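Local atomic coordinates of putative glycosyl hydrolase (Bacteroides thetaiotaomicron VPI-5482, PDB entry 3K11), a protein that probably hydrolyses glycosidic bonds as a family 88 glycoside hydrolase, though its substrate is not established. Residues 12-17 with 421-426; 105-110 with 155-160; 335-340 with 411-416; 378-381 with 386-389. All coordinates share one frame; numbering follows the deposited sequence. Where two conformers were deposited one is given.

Interaction 1 of 4, residues 12-17 with 421-426; sequences PLHLLQ and MNDSAV. With EDO (1,2-ethanediol), chain J; EDO (1,2-ethanediol), chain S.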
loop_
_atom_site.group_PDB
_atom_site.type_symbol
_atom_site.label_atom_id
_atom_site.label_comp_id
_atom_site.label_asym_id
_atom_site.label_seq_id
_atom_site.Cartn_x
_atom_site.Cartn_y
_atom_site.Cartn_z
ATOM N N PRO A 12 30.551 -1.914 -16.868
ATOM C CA PRO A 12 29.117 -2.203 -17.011
ATOM C C PRO A 12 28.518 -2.232 -15.594
ATOM O O PRO A 12 28.470 -3.288 -14.922
ATOM C CB PRO A 12 29.089 -3.580 -17.680
ATOM C CG PRO A 12 30.351 -4.255 -17.202
ATOM C CD PRO A 12 31.366 -3.149 -16.982
ATOM N N LEU A 13 28.137 -1.043 -15.136
ATOM C CA LEU A 13 27.498 -0.857 -13.822
ATOM C C LEU A 13 26.209 -1.695 -13.773
ATOM O O LEU A 13 25.822 -2.194 -12.708
ATOM C CB LEU A 13 27.210 0.646 -13.569
ATOM C CG LEU A 13 28.421 1.584 -13.454
ATOM C CD1 LEU A 13 28.000 3.050 -13.505
ATOM C CD2 LEU A 13 29.211 1.261 -12.200
ATOM N N HIS A 14 25.563 -1.840 -14.940
ATOM C CA HIS A 14 24.342 -2.666 -15.101
ATOM C C HIS A 14 24.525 -4.185 -14.881
ATOM O O HIS A 14 23.533 -4.933 -14.792
ATOM C CB HIS A 14 23.739 -2.449 -16.485
ATOM C CG HIS A 14 24.593 -2.933 -17.620
ATOM N ND1 HIS A 14 24.367 -4.136 -18.255
ATOM C CD2 HIS A 14 25.651 -2.365 -18.252
ATOM C CE1 HIS A 14 25.257 -4.293 -19.223
ATOM N NE2 HIS A 14 26.046 -3.233 -19.242
ATOM N N LEU A 15 25.778 -4.639 -14.833
ATOM C CA LEU A 15 26.091 -6.032 -14.562
ATOM C C LEU A 15 26.654 -6.238 -13.139
ATOM O O LEU A 15 26.984 -7.366 -12.804
ATOM C CB LEU A 15 27.006 -6.612 -15.678
ATOM C CG LEU A 15 26.280 -7.006 -17.005
ATOM C CD1 LEU A 15 27.254 -7.109 -18.184
ATOM C CD2 LEU A 15 25.393 -8.316 -16.938
ATOM N N LEU A 16 26.717 -5.180 -12.304
ATOM C CA LEU A 16 27.151 -5.292 -10.867
ATOM C C LEU A 16 26.279 -6.256 -10.077
ATOM O O LEU A 16 25.046 -6.280 -10.275
ATOM C CB LEU A 16 27.062 -3.953 -10.103
ATOM C CG LEU A 16 28.064 -2.827 -10.322
ATOM C CD1 LEU A 16 27.656 -1.540 -9.540
ATOM C CD2 LEU A 16 29.436 -3.325 -9.920
ATOM N N GLN A 17 26.908 -7.013 -9.173
ATOM C CA GLN A 17 26.211 -8.007 -8.375
ATOM C C GLN A 17 25.315 -7.308 -7.336
ATOM O O GLN A 17 25.790 -6.566 -6.496
ATOM C CB GLN A 17 27.183 -8.981 -7.699
ATOM C CG GLN A 17 26.522 -9.992 -6.685
ATOM C CD GLN A 17 25.430 -10.909 -7.302
ATOM O OE1 GLN A 17 25.639 -11.512 -8.364
ATOM N NE2 GLN A 17 24.272 -11.024 -6.615
HETATM N N MSE A 421 19.349 -16.934 -16.831
HETATM C CA MSE A 421 19.572 -15.551 -16.486
HETATM C C MSE A 421 19.758 -14.760 -17.787
HETATM O O MSE A 421 20.442 -15.195 -18.724
HETATM C CB MSE A 421 20.810 -15.443 -15.573
HETATM C CG MSE A 421 20.608 -16.082 -14.179
HETATM SE SE MSE A 421 19.574 -14.919 -13.109
HETATM C CE MSE A 421 20.809 -13.587 -12.747
ATOM N N ASN A 422 19.120 -13.606 -17.849
ATOM C CA ASN A 422 19.243 -12.695 -18.977
ATOM C C ASN A 422 19.244 -11.287 -18.410
ATOM O O ASN A 422 18.286 -10.874 -17.781
ATOM C CB ASN A 422 18.088 -12.912 -19.957
ATOM C CG ASN A 422 18.313 -12.228 -21.268
ATOM O OD1 ASN A 422 19.080 -11.266 -21.357
ATOM N ND2 ASN A 422 17.639 -12.707 -22.302
ATOM N N ASP A 423 20.325 -10.547 -18.613
ATOM C CA ASP A 423 20.381 -9.177 -18.064
ATOM C C ASP A 423 20.155 -9.181 -16.538
ATOM O O ASP A 423 19.565 -8.272 -16.000
ATOM C CB ASP A 423 19.327 -8.344 -18.814
ATOM C CG ASP A 423 19.735 -6.940 -19.084
ATOM O OD1 ASP A 423 20.830 -6.502 -18.685
ATOM O OD2 ASP A 423 18.907 -6.277 -19.701
ATOM N N SER A 424 20.666 -10.219 -15.847
ATOM C CA SER A 424 20.674 -10.320 -14.398
ATOM C C SER A 424 19.329 -10.685 -13.805
ATOM O O SER A 424 19.178 -10.647 -12.579
ATOM C CB SER A 424 21.175 -9.006 -13.746
ATOM O OG SER A 424 22.474 -8.651 -14.179
ATOM N N ALA A 425 18.356 -11.020 -14.655
ATOM C CA ALA A 425 16.998 -11.424 -14.221
ATOM C C ALA A 425 16.729 -12.872 -14.649
ATOM O O ALA A 425 17.103 -13.277 -15.738
ATOM C CB ALA A 425 15.925 -10.496 -14.870
ATOM N N VAL A 426 16.013 -13.619 -13.808
ATOM C CA VAL A 426 15.551 -14.947 -14.178
ATOM C C VAL A 426 14.513 -14.815 -15.280
ATOM O O VAL A 426 13.549 -14.057 -15.133
ATOM C CB VAL A 426 14.932 -15.655 -12.970
ATOM C CG1 VAL A 426 14.234 -16.952 -13.396
ATOM C CG2 VAL A 426 15.993 -15.912 -11.872
HETATM C C1 EDO J . 20.851 -2.629 -19.055
HETATM O O1 EDO J . 20.867 -3.793 -18.214
HETATM C C2 EDO J . 19.639 -2.596 -19.960
HETATM O O2 EDO J . 19.473 -3.904 -20.492
HETATM C C1 EDO S . 22.222 -13.696 -9.390
HETATM O O1 EDO S . 22.515 -12.297 -9.666
HETATM C C2 EDO S . 23.117 -14.307 -8.308
HETATM O O2 EDO S . 22.742 -13.907 -6.969
HETATM O O HOH W 1 23.024 -6.620 -12.022
HETATM O O HOH W 2 22.557 -7.012 -16.483
#
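The His14 ring lies beside the Asp423 carboxylate, His14 ND1 being 4.3 Å from Asp423 OD1. Both OD1 and O1 of an ethanediol approach the ring obliquely. The carboxylate holds this diol at both ends, with O1 donating to OD1 (2.7 Å) and O2 to OD2 (2.6 Å). The contact joins a 3-10 turn at 13-15 to the tip of a beta hairpin with a two-residue turn. The hairpin turn, Asn422 to Ala425, is type I', so Asp423 and Ser424 both have positive phi. No direct hydrogen bond crosses between the segments; water fills that role. Ser424 OG is anti to its own carbonyl carbon (chi1 -58°), which turns it toward the N-terminal loop. Ser424 OG also lies 4.0 Å from Leu15 CD2. One water sits among His14 O, Asp423 OD1 and Ser424 OG and can serve only some of them at once. A second subunit covers this surface, and its Arg193 forms a salt bridge with Asp423 OD2. The diol is probably from the crystallisation liquor. The other water accepts from Ser424 OG (3.0 Å) and donates to His14 O at 3.3 Å and to Leu16 O at 2.7 Å.

Interaction 2 of 4, residues 105-110 with 155-160; sequences DYVQNR and IKLRLK. With EDO (1,2-ethanediol), chain P.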
loop_
_atom_site.group_PDB
_atom_site.type_symbol
_atom_site.label_atom_id
_atom_site.label_comp_id
_atom_site.label_asym_id
_atom_site.label_seq_id
_atom_site.Cartn_x
_atom_site.Cartn_y
_atom_site.Cartn_z
ATOM N N ASP A 105 6.753 -44.612 -0.216
ATOM C CA ASP A 105 6.930 -45.645 0.825
ATOM C C ASP A 105 6.515 -45.093 2.187
ATOM O O ASP A 105 5.912 -45.796 3.010
ATOM C CB ASP A 105 8.378 -46.077 0.955
ATOM C CG ASP A 105 8.865 -46.945 -0.217
ATOM O OD1 ASP A 105 8.039 -47.353 -1.065
ATOM O OD2 ASP A 105 10.098 -47.174 -0.274
ATOM N N TYR A 106 6.865 -43.839 2.439
ATOM C CA TYR A 106 6.479 -43.177 3.677
ATOM C C TYR A 106 4.975 -43.124 3.849
ATOM O O TYR A 106 4.452 -43.386 4.920
ATOM C CB TYR A 106 7.049 -41.745 3.680
ATOM C CG TYR A 106 6.640 -40.900 4.852
ATOM C CD1 TYR A 106 5.480 -40.125 4.802
ATOM C CD2 TYR A 106 7.421 -40.828 6.000
ATOM C CE1 TYR A 106 5.101 -39.330 5.862
ATOM C CE2 TYR A 106 7.037 -40.018 7.086
ATOM C CZ TYR A 106 5.864 -39.283 6.992
ATOM O OH TYR A 106 5.439 -38.490 8.013
ATOM N N VAL A 107 4.274 -42.717 2.795
ATOM C CA VAL A 107 2.833 -42.563 2.855
ATOM C C VAL A 107 2.194 -43.930 2.989
ATOM O O VAL A 107 1.283 -44.134 3.783
ATOM C CB VAL A 107 2.285 -41.808 1.628
ATOM C CG1 VAL A 107 0.797 -41.556 1.805
ATOM C CG2 VAL A 107 3.033 -40.414 1.450
ATOM N N GLN A 108 2.660 -44.875 2.180
ATOM C CA GLN A 108 2.204 -46.265 2.310
ATOM C C GLN A 108 2.313 -46.749 3.758
ATOM O O GLN A 108 1.365 -47.285 4.330
ATOM C CB GLN A 108 3.036 -47.171 1.397
ATOM C CG GLN A 108 2.739 -47.048 -0.104
ATOM C CD GLN A 108 1.519 -47.838 -0.532
ATOM O OE1 GLN A 108 0.958 -48.585 0.265
ATOM N NE2 GLN A 108 1.120 -47.699 -1.791
ATOM N N ASN A 109 3.481 -46.546 4.347
ATOM C CA ASN A 109 3.741 -47.033 5.673
ATOM C C ASN A 109 2.811 -46.418 6.708
ATOM O O ASN A 109 2.224 -47.138 7.513
ATOM C CB ASN A 109 5.187 -46.781 6.031
ATOM C CG ASN A 109 5.506 -47.160 7.438
ATOM O OD1 ASN A 109 5.493 -46.317 8.332
ATOM N ND2 ASN A 109 5.784 -48.444 7.661
ATOM N N ARG A 110 2.668 -45.097 6.672
ATOM C CA ARG A 110 1.796 -44.417 7.645
ATOM C C ARG A 110 0.326 -44.776 7.471
ATOM O O ARG A 110 -0.381 -45.015 8.453
ATOM C CB ARG A 110 1.993 -42.898 7.607
ATOM C CG ARG A 110 3.424 -42.416 7.914
ATOM C CD ARG A 110 4.009 -43.082 9.105
ATOM N NE ARG A 110 5.267 -42.448 9.543
ATOM C CZ ARG A 110 6.467 -42.684 9.022
ATOM N NH1 ARG A 110 6.618 -43.460 7.950
ATOM N NH2 ARG A 110 7.531 -42.118 9.558
ATOM N N ILE A 155 -7.533 -41.336 -0.683
ATOM C CA ILE A 155 -8.154 -41.614 -1.989
ATOM C C ILE A 155 -7.110 -41.598 -3.120
ATOM O O ILE A 155 -7.001 -42.552 -3.894
ATOM C CB ILE A 155 -9.264 -40.611 -2.288
ATOM C CG1 ILE A 155 -10.459 -40.834 -1.340
ATOM C CG2 ILE A 155 -9.745 -40.758 -3.737
ATOM C CD1 ILE A 155 -11.389 -39.522 -1.228
ATOM N N LYS A 156 -6.273 -40.559 -3.156
ATOM C CA LYS A 156 -5.258 -40.456 -4.175
ATOM C C LYS A 156 -4.349 -41.664 -4.235
ATOM O O LYS A 156 -4.102 -42.219 -5.311
ATOM C CB LYS A 156 -4.415 -39.217 -3.962
ATOM C CG LYS A 156 -5.115 -37.905 -4.296
ATOM C CD LYS A 156 -4.276 -36.769 -3.786
ATOM C CE LYS A 156 -4.763 -35.398 -4.225
ATOM N NZ LYS A 156 -3.919 -34.294 -3.663
ATOM N N LEU A 157 -3.878 -42.124 -3.081
ATOM C CA LEU A 157 -2.969 -43.268 -3.094
ATOM C C LEU A 157 -3.696 -44.585 -3.353
ATOM O O LEU A 157 -3.203 -45.435 -4.087
ATOM C CB LEU A 157 -2.134 -43.341 -1.814
ATOM C CG LEU A 157 -0.948 -44.334 -1.851
ATOM C CD1 LEU A 157 -0.013 -44.029 -3.024
ATOM C CD2 LEU A 157 -0.162 -44.248 -0.540
ATOM N N ARG A 158 -4.888 -44.748 -2.787
ATOM C CA ARG A 158 -5.595 -45.975 -3.023
ATOM C C ARG A 158 -5.951 -46.154 -4.493
ATOM O O ARG A 158 -5.958 -47.280 -5.007
ATOM C CB ARG A 158 -6.836 -46.095 -2.153
ATOM C CG ARG A 158 -7.535 -47.430 -2.354
ATOM C CD ARG A 158 -8.415 -47.777 -1.172
ATOM N NE ARG A 158 -9.401 -48.734 -1.645
ATOM C CZ ARG A 158 -9.138 -49.996 -1.908
ATOM N NH1 ARG A 158 -7.945 -50.520 -1.650
ATOM N NH2 ARG A 158 -10.096 -50.767 -2.413
ATOM N N LEU A 159 -6.264 -45.071 -5.182
ATOM C CA LEU A 159 -6.530 -45.177 -6.611
ATOM C C LEU A 159 -5.284 -45.569 -7.399
ATOM O O LEU A 159 -5.406 -46.076 -8.507
ATOM C CB LEU A 159 -7.142 -43.894 -7.146
ATOM C CG LEU A 159 -8.594 -43.654 -6.692
ATOM C CD1 LEU A 159 -9.029 -42.219 -7.034
ATOM C CD2 LEU A 159 -9.593 -44.666 -7.266
ATOM N N LYS A 160 -4.101 -45.383 -6.823
ATOM C CA LYS A 160 -2.850 -45.843 -7.438
ATOM C C LYS A 160 -2.452 -47.240 -6.974
ATOM O O LYS A 160 -1.627 -47.883 -7.625
ATOM C CB LYS A 160 -1.725 -44.868 -7.139
ATOM C CG LYS A 160 -1.904 -43.488 -7.726
ATOM C CD LYS A 160 -0.777 -42.565 -7.268
ATOM C CE LYS A 160 -0.772 -41.217 -8.039
ATOM N NZ LYS A 160 0.594 -40.554 -8.159
HETATM C C1 EDO P . -3.806 -50.457 -8.901
HETATM O O1 EDO P . -3.893 -51.164 -7.682
HETATM C C2 EDO P . -5.065 -49.622 -9.018
HETATM O O2 EDO P . -4.689 -48.513 -9.825
#
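Gln108 and Leu157 mark the nearest approach of two helical backbones, their CA atoms 8.1 Å apart, and side chains make the contact. Leu157 reaches across from helix 148-160. Its CG lies anti to the backbone N (chi1 -168°), which carries the two methyls toward helix 101-128. CD2 makes the main apolar contact, 3.7 Å from Val107 CG1, and the two side chains cross obliquely. Leu157 CD2 is also 3.9 Å from Gln108 NE2. The bend at chi2 (-81°) brings the amide of Gln108 across the leucine tip, and NE2 is also 4.0 Å from Leu157 CD1. The amide is fixed by polar partners just beyond the segments. OE1 accepts from Arg112 NE, and NE2 donates to Asp161 OD2. The amide nitrogen, held by Asp161, and the CG and CD behind it rest on the leucine tip. Val107 also packs on Leu91 of helix 82-98, a third helix of the cluster. Near the C-terminal end of 155-160, Leu159 O accepts from O2 of an ethanediol at 2.9 Å. That molecule is probably from the crystallisation liquor. The contact is plain helix-to-helix packing, buried and apolar between Val107 and Leu157 with the Gln108 amide beside them, of the kind that holds together the (alpha/alpha)6 toroid expected for glycoside hydrolase family 88.

Interaction 3 of 4, residues 335-340 with 411-416; sequences CLAHAI and IRLLNT. With EDO (1,2-ethanediol), chain B.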
loop_
_atom_site.group_PDB
_atom_site.type_symbol
_atom_site.label_atom_id
_atom_site.label_comp_id
_atom_site.label_asym_id
_atom_site.label_seq_id
_atom_site.Cartn_x
_atom_site.Cartn_y
_atom_site.Cartn_z
ATOM N N CYS A 335 1.379 -23.806 -6.206
ATOM C CA CYS A 335 0.274 -23.540 -7.109
ATOM C C CYS A 335 0.729 -22.966 -8.436
ATOM O O CYS A 335 0.182 -23.292 -9.471
ATOM C CB CYS A 335 -0.705 -22.577 -6.492
ATOM S SG CYS A 335 -1.578 -23.366 -5.085
ATOM N N LEU A 336 1.684 -22.052 -8.375
ATOM C CA LEU A 336 2.160 -21.384 -9.578
ATOM C C LEU A 336 2.922 -22.339 -10.471
ATOM O O LEU A 336 2.657 -22.404 -11.689
ATOM C CB LEU A 336 2.993 -20.161 -9.210
ATOM C CG LEU A 336 2.284 -18.988 -8.557
ATOM C CD1 LEU A 336 3.340 -17.977 -8.008
ATOM C CD2 LEU A 336 1.191 -18.314 -9.494
ATOM N N ALA A 337 3.830 -23.131 -9.894
ATOM C CA ALA A 337 4.589 -24.113 -10.697
ATOM C C ALA A 337 3.627 -25.119 -11.321
ATOM O O ALA A 337 3.778 -25.495 -12.496
ATOM C CB ALA A 337 5.620 -24.812 -9.824
ATOM N N HIS A 338 2.645 -25.570 -10.535
ATOM C CA HIS A 338 1.668 -26.558 -11.017
ATOM C C HIS A 338 0.857 -26.017 -12.210
ATOM O O HIS A 338 0.685 -26.696 -13.226
ATOM C CB HIS A 338 0.718 -26.932 -9.897
ATOM C CG HIS A 338 -0.170 -28.085 -10.222
ATOM N ND1 HIS A 338 0.338 -29.343 -10.469
ATOM C CD2 HIS A 338 -1.521 -28.186 -10.324
ATOM C CE1 HIS A 338 -0.666 -30.165 -10.753
ATOM N NE2 HIS A 338 -1.805 -29.498 -10.645
ATOM N N ALA A 339 0.385 -24.778 -12.053
ATOM C CA ALA A 339 -0.442 -24.121 -13.068
ATOM C C ALA A 339 0.374 -23.913 -14.350
ATOM O O ALA A 339 -0.166 -24.026 -15.440
ATOM C CB ALA A 339 -0.978 -22.771 -12.559
ATOM N N ILE A 340 1.669 -23.614 -14.222
ATOM C CA ILE A 340 2.519 -23.505 -15.408
ATOM C C ILE A 340 2.678 -24.873 -16.052
ATOM O O ILE A 340 2.500 -25.012 -17.294
ATOM C CB ILE A 340 3.935 -22.941 -15.093
ATOM C CG1 ILE A 340 3.848 -21.481 -14.599
ATOM C CG2 ILE A 340 4.819 -22.998 -16.361
ATOM C CD1 ILE A 340 5.124 -20.978 -13.808
ATOM N N ILE A 411 10.730 -29.100 -9.216
ATOM C CA ILE A 411 11.578 -30.050 -9.950
ATOM C C ILE A 411 10.973 -30.344 -11.322
ATOM O O ILE A 411 11.699 -30.307 -12.335
ATOM C CB ILE A 411 11.836 -31.347 -9.127
ATOM C CG1 ILE A 411 12.767 -31.008 -7.947
ATOM C CG2 ILE A 411 12.406 -32.550 -10.008
ATOM C CD1 ILE A 411 12.763 -32.053 -6.757
ATOM N N ARG A 412 9.659 -30.608 -11.363
ATOM C CA ARG A 412 8.960 -30.813 -12.640
ATOM C C ARG A 412 9.150 -29.607 -13.544
ATOM O O ARG A 412 9.514 -29.742 -14.710
ATOM C CB ARG A 412 7.463 -31.009 -12.418
ATOM C CG ARG A 412 6.633 -31.141 -13.702
ATOM C CD ARG A 412 6.741 -32.510 -14.259
ATOM N NE ARG A 412 5.768 -33.427 -13.659
ATOM C CZ ARG A 412 5.887 -34.758 -13.644
ATOM N NH1 ARG A 412 6.964 -35.376 -14.153
ATOM N NH2 ARG A 412 4.932 -35.489 -13.082
ATOM N N LEU A 413 8.874 -28.430 -12.998
ATOM C CA LEU A 413 8.986 -27.174 -13.777
ATOM C C LEU A 413 10.390 -26.987 -14.355
ATOM O O LEU A 413 10.578 -26.684 -15.567
ATOM C CB LEU A 413 8.606 -25.982 -12.877
ATOM C CG LEU A 413 8.582 -24.577 -13.506
ATOM C CD1 LEU A 413 7.524 -24.491 -14.629
ATOM C CD2 LEU A 413 8.352 -23.484 -12.447
ATOM N N LEU A 414 11.397 -27.171 -13.503
ATOM C CA LEU A 414 12.785 -27.028 -13.963
ATOM C C LEU A 414 13.217 -28.094 -14.965
ATOM O O LEU A 414 14.120 -27.852 -15.774
ATOM C CB LEU A 414 13.766 -27.003 -12.783
ATOM C CG LEU A 414 13.566 -25.872 -11.771
ATOM C CD1 LEU A 414 14.352 -26.188 -10.500
ATOM C CD2 LEU A 414 14.006 -24.544 -12.403
ATOM N N ASN A 415 12.603 -29.263 -14.902
ATOM C CA ASN A 415 12.864 -30.345 -15.855
ATOM C C ASN A 415 12.090 -30.241 -17.171
ATOM O O ASN A 415 12.322 -31.026 -18.075
ATOM C CB ASN A 415 12.529 -31.690 -15.222
ATOM C CG ASN A 415 13.598 -32.174 -14.236
ATOM O OD1 ASN A 415 14.776 -31.845 -14.370
ATOM N ND2 ASN A 415 13.189 -33.016 -13.292
ATOM N N THR A 416 11.169 -29.292 -17.267
ATOM C CA THR A 416 10.363 -29.104 -18.460
ATOM C C THR A 416 10.779 -27.793 -19.131
ATOM O O THR A 416 11.137 -27.760 -20.319
ATOM C CB THR A 416 8.859 -29.074 -18.083
ATOM O OG1 THR A 416 8.547 -30.204 -17.254
ATOM C CG2 THR A 416 7.978 -29.108 -19.329
HETATM C C1 EDO B . 15.846 -34.176 -8.955
HETATM O O1 EDO B . 14.745 -35.109 -8.939
HETATM C C2 EDO B . 16.696 -34.329 -10.216
HETATM O O2 EDO B . 15.924 -34.063 -11.415
#
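Leu413 puts its two methyls on two residues of the facing helix. CD1 is 3.5 Å from Ile340 CG2, and CD2 is 4.0 Å from Ala337 CB. This is buried apolar packing between helices 326-342 and 400-416 of the (alpha/alpha)6 toroid expected for the family. The small Ala337 lets the backbones come close, its CA lying 6.2 Å from that of Leu413. The torsions of Leu413 (chi1 -177°, chi2 62°) spread the branches so that one methyl meets each partner. Ile340 offers CG2, the branch anti to its backbone N, and its side chain runs at a slant to that of Leu413. Further out, Ile340 packs on Ala347 and Tyr350 of helix 347-362, and Leu413 also touches Tyr428. His338, on the same helix as Ala337, gives a polar tie between the two helices: its ND1 is hydrogen-bonded to Glu409 OE2. Its NE2 is hydrogen-bonded to Asp280 OD1 of helix 265-281. On the other flank of helix 400-416, Ile411 packs on Val32 and Ile36 of helix 29-45. Near the end of 411-416, Asn415 ND2 donates a weak but nearly straight bond to O2 of an ethanediol, 3.5 Å long with an N-H...O angle of 165°.

Interaction 4 of 4, residues 378-381 with 386-389; sequences TGMA and FYYY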
loop_
_atom_site.group_PDB
_atom_site.type_symbol
_atom_site.label_atom_id
_atom_site.label_comp_id
_atom_site.label_asym_id
_atom_site.label_seq_id
_atom_site.Cartn_x
_atom_site.Cartn_y
_atom_site.Cartn_z
ATOM N N THR A 378 -4.206 -20.773 13.490
ATOM C CA THR A 378 -4.783 -19.386 13.530
ATOM C C THR A 378 -6.266 -19.431 13.134
ATOM O O THR A 378 -6.630 -19.968 12.065
ATOM C CB THR A 378 -3.990 -18.475 12.583
ATOM O OG1 THR A 378 -2.688 -18.279 13.133
ATOM C CG2 THR A 378 -4.685 -17.102 12.378
ATOM N N GLY A 379 -7.111 -18.903 14.015
ATOM C CA GLY A 379 -8.543 -18.810 13.804
ATOM C C GLY A 379 -8.923 -17.488 13.133
ATOM O O GLY A 379 -8.107 -16.864 12.443
HETATM N N MSE A 380 -10.151 -17.047 13.375
HETATM C CA MSE A 380 -10.734 -15.894 12.671
HETATM C C MSE A 380 -10.860 -14.691 13.562
HETATM O O MSE A 380 -11.352 -14.786 14.683
HETATM C CB MSE A 380 -12.130 -16.270 12.169
HETATM C CG MSE A 380 -12.796 -15.180 11.294
HETATM SE SE MSE A 380 -14.521 -15.699 10.697
HETATM C CE MSE A 380 -13.876 -17.269 9.624
ATOM N N ALA A 381 -10.443 -13.541 13.071
ATOM C CA ALA A 381 -10.588 -12.303 13.812
ATOM C C ALA A 381 -11.251 -11.241 12.907
ATOM O O ALA A 381 -11.255 -11.361 11.648
ATOM C CB ALA A 381 -9.199 -11.778 14.292
ATOM N N PHE A 386 -4.647 -9.202 15.726
ATOM C CA PHE A 386 -4.655 -10.654 15.835
ATOM C C PHE A 386 -3.796 -11.273 14.730
ATOM O O PHE A 386 -2.893 -12.082 14.990
ATOM C CB PHE A 386 -6.098 -11.156 15.765
ATOM C CG PHE A 386 -6.223 -12.658 15.651
ATOM C CD1 PHE A 386 -6.166 -13.449 16.772
ATOM C CD2 PHE A 386 -6.360 -13.266 14.420
ATOM C CE1 PHE A 386 -6.282 -14.795 16.676
ATOM C CE2 PHE A 386 -6.529 -14.639 14.343
ATOM C CZ PHE A 386 -6.449 -15.382 15.473
ATOM N N TYR A 387 -4.024 -10.842 13.499
ATOM C CA TYR A 387 -3.303 -11.456 12.367
ATOM C C TYR A 387 -1.831 -11.063 12.353
ATOM O O TYR A 387 -0.954 -11.869 12.061
ATOM C CB TYR A 387 -3.972 -11.116 11.046
ATOM C CG TYR A 387 -5.299 -11.823 10.831
ATOM C CD1 TYR A 387 -5.342 -13.161 10.455
ATOM C CD2 TYR A 387 -6.514 -11.172 11.040
ATOM C CE1 TYR A 387 -6.544 -13.827 10.298
ATOM C CE2 TYR A 387 -7.726 -11.833 10.866
ATOM C CZ TYR A 387 -7.743 -13.163 10.484
ATOM O OH TYR A 387 -8.934 -13.833 10.297
ATOM N N TYR A 388 -1.573 -9.797 12.601
ATOM C CA TYR A 388 -0.182 -9.307 12.551
ATOM C C TYR A 388 0.718 -9.995 13.565
ATOM O O TYR A 388 1.905 -10.180 13.292
ATOM C CB TYR A 388 -0.121 -7.803 12.797
ATOM C CG TYR A 388 -0.301 -6.879 11.630
ATOM C CD1 TYR A 388 -1.551 -6.700 11.045
ATOM C CD2 TYR A 388 0.742 -6.045 11.206
ATOM C CE1 TYR A 388 -1.737 -5.799 10.021
ATOM C CE2 TYR A 388 0.559 -5.130 10.181
ATOM C CZ TYR A 388 -0.673 -4.995 9.597
ATOM O OH TYR A 388 -0.868 -4.056 8.622
ATOM N N TYR A 389 0.147 -10.444 14.681
ATOM C CA TYR A 389 0.930 -10.948 15.806
ATOM C C TYR A 389 0.834 -12.448 16.005
ATOM O O TYR A 389 1.376 -12.959 16.976
ATOM C CB TYR A 389 0.553 -10.218 17.121
ATOM C CG TYR A 389 1.175 -8.874 17.225
ATOM C CD1 TYR A 389 2.445 -8.727 17.800
ATOM C CD2 TYR A 389 0.532 -7.739 16.726
ATOM C CE1 TYR A 389 3.067 -7.504 17.839
ATOM C CE2 TYR A 389 1.154 -6.495 16.743
ATOM C CZ TYR A 389 2.420 -6.383 17.328
ATOM O OH TYR A 389 3.037 -5.156 17.447
HETATM O O HOH W 3 -11.354 -12.511 9.160
#
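Phe386 packs against 378-381, touching Ala381, Gly379 and Thr378 in turn. The contact is a loop folded back on the short helix 384-388 that follows it, in the family 88 part of the chain. From CB outward, the first neighbour is Ala381: its CB is 3.5 Å from Phe386 CB and only 3.2 Å from Phe386 CD2, a tight fit. Next along the ring, CE2 meets Gly379 O at 3.3 Å, near the ring plane and at its edge. CE2 also lies 3.7 Å from Thr378 CG2, and the two side chains pass each other running opposite ways. CZ ends near Gly379 N. CG of Phe386 is anti to the backbone N (chi1 171°), which directs the ring at the loop. Gly379 O is buried here and has no hydrogen-bond partner in the model.

Tyr387 also touches Ala381, with CE2 near Ala381 CB. Phe386 CD2 stands 3.8 Å above the centre of the tyrosine ring. Ala381 O lies in the plane of that ring, at its edge. The rings of Phe262 and Trp264 also meet Tyr387, and His250 ND1 is hydrogen-bonded to its hydroxyl. A third subunit covers part of this contact, with its Ala425 on Ala381 and its Asp423 on Phe386. The polar link across the segments is nearly straight, though not short: Ala381 N donates to Tyr387 OH (3.2 Å, 169°). A water 3.0 Å from Tyr387 OH donates to Ala381 O at 2.7 Å.

Overall arrangement
Interactions 2, 3 and 4 all lie within the family 88 range, and interaction 1 closes the chain around them. Interactions 2 and 3 are both helix packing, with centres 23 Å apart and nearest atoms about 8 Å apart. Interaction 4 is nested in the loop closed by interaction 3, yet lies across the chain's centre from it, 32 Å away between centres. Interactions 1 and 4 have centres 40 Å apart within one chain, but they meet between subunits. The hairpin tip of interaction 1 packs on Gly379 and Met380 of a second subunit, while Phe386 and Ala381 receive Asp423 and Ala425 of a third. No substrate is bound at any of the four.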